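Cation-transporting ATPase, E1-E2 family protein (Streptococcus pneumoniae, PDB 4F2F) probably exports copper(I) across the membrane at the cost of ATP, binding the ion through a cupredoxin-fold metal-binding domain. Local coordinates at residues Ala38-His43 with Ile73-Gln78. Numbering follows the deposited sequence.
Sequences AEITFH and IRFTPQ
Ile73 exchanges two backbone hydrogen bonds with Ile40: Ile73 N reaches Ile40 O at 2.8 Å, and Ile40 N meets Ile73 O almost straight (179°). The branched side chain of Ile73 suits a buried strand. Ile73 CG1 lies 3.8 Å from Phe42 CD1, the two side chains meeting obliquely. Arg74 pairs with Glu39 on the other, more polar face, where long flexible chains can join charges while their methylenes pack. The two run side by side (Arg74 CG to Glu39 CG 3.5 Å), and a bend at chi3 (53°) brings Arg74 NE to Glu39 OE2 in a 3.3 Å salt bridge. Carboxylate and guanidinium planes stand 67° apart, and a water links Glu39 OE2 with Arg74 NH2. Phe75 returns to the Ile40 side, where its broad ring suits the apolar face, Phe75 CE1 lying 3.9 Å from Ile40 CD1; its backbone makes two bonds with Ala38. Ala38, being small, lets Pro77 in: Pro77 CD lies 4.0 Å from Ala38 CB, and proline, lacking an N-H, suits the loop after the strand. In this cupredoxin fold strand 38-44 lies between strands 70-75 and 14-21; strand 53-56 packs on the apolar face through Ile54 and Phe56, and Phe75 also meets Tyr96 of strand 93-99.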
ATOM      1  N   ALA A  38       2.197   9.642  -4.667  1.00 23.65           N
ATOM      2  CA  ALA A  38       1.869   8.235  -4.851  1.00 22.00           C
ATOM      3  C   ALA A  38       0.377   7.986  -4.676  1.00 18.91           C
ATOM      4  O   ALA A  38      -0.255   8.546  -3.784  1.00 20.69           O
ATOM      5  CB  ALA A  38       2.673   7.369  -3.896  1.00 23.03           C
ATOM      6  N   GLU A  39      -0.177   7.150  -5.548  1.00 18.48           N
ATOM      7  CA  GLU A  39      -1.544   6.677  -5.396  1.00 20.30           C
ATOM      8  C   GLU A  39      -1.546   5.156  -5.370  1.00 15.88           C
ATOM      9  O   GLU A  39      -1.274   4.501  -6.377  1.00 16.88           O
ATOM     10  CB  GLU A  39      -2.451   7.223  -6.505  1.00 21.98           C
ATOM     11  CG  GLU A  39      -2.728   8.716  -6.388  1.00 26.08           C
ATOM     12  CD  GLU A  39      -3.875   9.186  -7.269  1.00 26.83           C
ATOM     13  OE1 GLU A  39      -4.557   8.333  -7.876  1.00 29.03           O
ATOM     14  OE2 GLU A  39      -4.095  10.414  -7.349  1.00 29.13           O
ATOM     15  N   ILE A  40      -1.836   4.605  -4.198  1.00 17.82           N
ATOM     16  CA  ILE A  40      -1.838   3.168  -4.004  1.00 17.44           C
ATOM     17  C   ILE A  40      -3.274   2.692  -3.868  1.00 16.13           C
ATOM     18  O   ILE A  40      -3.936   2.963  -2.868  1.00 18.48           O
ATOM     19  CB  ILE A  40      -1.042   2.775  -2.751  1.00 18.58           C
ATOM     20  CG1 ILE A  40       0.337   3.435  -2.776  1.00 17.73           C
ATOM     21  CG2 ILE A  40      -0.913   1.267  -2.653  1.00 18.70           C
ATOM     22  CD1 ILE A  40       1.123   3.251  -1.496  1.00 19.69           C
ATOM     23  N   THR A  41      -3.750   1.992  -4.890  1.00 17.30           N
ATOM     24  CA  THR A  41      -5.133   1.542  -4.929  1.00 16.71           C
ATOM     25  C   THR A  41      -5.270   0.146  -4.342  1.00 17.84           C
ATOM     26  O   THR A  41      -4.704  -0.817  -4.858  1.00 18.23           O
ATOM     27  CB  THR A  41      -5.687   1.565  -6.362  1.00 18.11           C
ATOM     28  OG1 THR A  41      -5.685   2.914  -6.843  1.00 20.30           O
ATOM     29  CG2 THR A  41      -7.109   1.024  -6.402  1.00 17.78           C
ATOM     30  N   PHE A  42      -6.024   0.056  -3.252  1.00 15.26           N
ATOM     31  CA  PHE A  42      -6.316  -1.217  -2.608  1.00 14.72           C
ATOM     32  C   PHE A  42      -7.689  -1.722  -3.030  1.00 15.52           C
ATOM     33  O   PHE A  42      -8.661  -0.968  -3.030  1.00 17.38           O
ATOM     34  CB  PHE A  42      -6.302  -1.055  -1.089  1.00 16.32           C
ATOM     35  CG  PHE A  42      -4.925  -0.961  -0.492  1.00 14.08           C
ATOM     36  CD1 PHE A  42      -4.222   0.234  -0.512  1.00 15.59           C
ATOM     37  CD2 PHE A  42      -4.344  -2.064   0.110  1.00 16.28           C
ATOM     38  CE1 PHE A  42      -2.958   0.320   0.047  1.00 15.16           C
ATOM     39  CE2 PHE A  42      -3.082  -1.980   0.670  1.00 15.58           C
ATOM     40  CZ  PHE A  42      -2.389  -0.787   0.638  1.00 16.30           C
ATOM     41  N   HIS A  43      -7.773  -2.996  -3.387  1.00 15.19           N
ATOM     42  CA  HIS A  43      -9.064  -3.627  -3.639  1.00 17.20           C
ATOM     43  C   HIS A  43      -9.310  -4.708  -2.601  1.00 18.12           C
ATOM     44  O   HIS A  43      -8.540  -5.663  -2.499  1.00 17.46           O
ATOM     45  CB  HIS A  43      -9.122  -4.231  -5.044  1.00 18.84           C
ATOM     46  CG  HIS A  43     -10.379  -4.999  -5.318  1.00 19.94           C
ATOM     47  ND1 HIS A  43     -10.372  -6.298  -5.774  1.00 26.37           N
ATOM     48  CD2 HIS A  43     -11.681  -4.650  -5.189  1.00 25.65           C
ATOM     49  CE1 HIS A  43     -11.617  -6.718  -5.920  1.00 23.42           C
ATOM     50  NE2 HIS A  43     -12.430  -5.737  -5.572  1.00 23.48           N
ATOM     51  N   ILE A  73      -5.106   5.181  -1.594  1.00 16.87           N
ATOM     52  CA  ILE A  73      -4.315   5.789  -0.533  1.00 19.38           C
ATOM     53  C   ILE A  73      -3.319   6.762  -1.152  1.00 19.92           C
ATOM     54  O   ILE A  73      -2.485   6.365  -1.967  1.00 18.19           O
ATOM     55  CB  ILE A  73      -3.557   4.726   0.281  1.00 17.44           C
ATOM     56  CG1 ILE A  73      -4.536   3.706   0.871  1.00 20.64           C
ATOM     57  CG2 ILE A  73      -2.727   5.384   1.374  1.00 21.34           C
ATOM     58  CD1 ILE A  73      -5.525   4.294   1.858  1.00 21.62           C
ATOM     59  N   ARG A  74      -3.413   8.035  -0.779  1.00 20.16           N
ATOM     60  CA  ARG A  74      -2.575   9.059  -1.398  1.00 23.70           C
ATOM     61  C   ARG A  74      -1.625   9.744  -0.422  1.00 23.05           C
ATOM     62  O   ARG A  74      -2.031  10.228   0.634  1.00 26.36           O
ATOM     63  CB  ARG A  74      -3.432  10.118  -2.091  1.00 26.40           C
ATOM     64  CG  ARG A  74      -4.189   9.615  -3.304  1.00 31.82           C
ATOM     65  CD  ARG A  74      -4.821  10.775  -4.049  1.00 31.33           C
ATOM     66  NE  ARG A  74      -3.835  11.801  -4.370  1.00 38.10           N
ATOM     67  CZ  ARG A  74      -3.940  13.081  -4.025  1.00 37.85           C
ATOM     68  NH1 ARG A  74      -5.000  13.507  -3.353  1.00 43.88           N
ATOM     69  NH2 ARG A  74      -2.985  13.936  -4.361  1.00 42.42           N
ATOM     70  N   PHE A  75      -0.352   9.776  -0.793  1.00 23.31           N
ATOM     71  CA  PHE A  75       0.644  10.558  -0.075  1.00 22.20           C
ATOM     72  C   PHE A  75       1.888  10.735  -0.934  1.00 21.20           C
ATOM     73  O   PHE A  75       2.069  10.039  -1.934  1.00 20.69           O
ATOM     74  CB  PHE A  75       0.976   9.932   1.292  1.00 22.72           C
ATOM     75  CG  PHE A  75       1.632   8.574   1.216  1.00 21.82           C
ATOM     76  CD1 PHE A  75       0.868   7.414   1.184  1.00 23.68           C
ATOM     77  CD2 PHE A  75       3.013   8.457   1.216  1.00 22.59           C
ATOM     78  CE1 PHE A  75       1.472   6.167   1.130  1.00 22.53           C
ATOM     79  CE2 PHE A  75       3.622   7.216   1.162  1.00 23.90           C
ATOM     80  CZ  PHE A  75       2.852   6.070   1.119  1.00 22.10           C
ATOM     81  N   THR A  76       2.729  11.691  -0.558  1.00 22.33           N
ATOM     82  CA  THR A  76       3.998  11.888  -1.234  1.00 20.89           C
ATOM     83  C   THR A  76       5.112  11.445  -0.297  1.00 24.75           C
ATOM     84  O   THR A  76       5.402  12.119   0.691  1.00 25.51           O
ATOM     85  CB  THR A  76       4.200  13.360  -1.642  1.00 23.96           C
ATOM     86  OG1 THR A  76       3.103  13.784  -2.462  1.00 24.84           O
ATOM     87  CG2 THR A  76       5.503  13.533  -2.416  1.00 25.54           C
ATOM     88  N   PRO A  77       5.720  10.285  -0.590  1.00 23.75           N
ATOM     89  CA  PRO A  77       6.790   9.734   0.250  1.00 25.58           C
ATOM     90  C   PRO A  77       7.993  10.671   0.304  1.00 27.43           C
ATOM     91  O   PRO A  77       8.478  11.099  -0.741  1.00 26.01           O
ATOM     92  CB  PRO A  77       7.157   8.422  -0.458  1.00 28.22           C
ATOM     93  CG  PRO A  77       6.634   8.567  -1.854  1.00 25.19           C
ATOM     94  CD  PRO A  77       5.410   9.415  -1.737  1.00 25.50           C
ATOM     95  N   GLN A  78       8.455  10.985   1.511  1.00 25.07           N
ATOM     96  CA  GLN A  78       9.564  11.919   1.687  1.00 28.20           C
ATOM     97  C   GLN A  78      10.750  11.293   2.412  1.00 32.18           C
ATOM     98  O   GLN A  78      11.881  11.764   2.285  1.00 34.83           O
ATOM     99  CB  GLN A  78       9.098  13.169   2.439  1.00 30.34           C
ATOM    100  CG  GLN A  78       7.980  13.944   1.757  1.00 35.39           C
ATOM    101  CD  GLN A  78       8.411  14.571   0.443  1.00 35.18           C
ATOM    102  OE1 GLN A  78       9.511  14.323  -0.050  1.00 35.36           O
ATOM    103  NE2 GLN A  78       7.540  15.396  -0.129  1.00 31.92           N
TER
HETATM  104  O   HOH W   1      -0.675  11.486  -4.066  1.00 30.23           O
HETATM  105  O   HOH W   2      -1.485  12.227  -6.505  1.00 35.98           O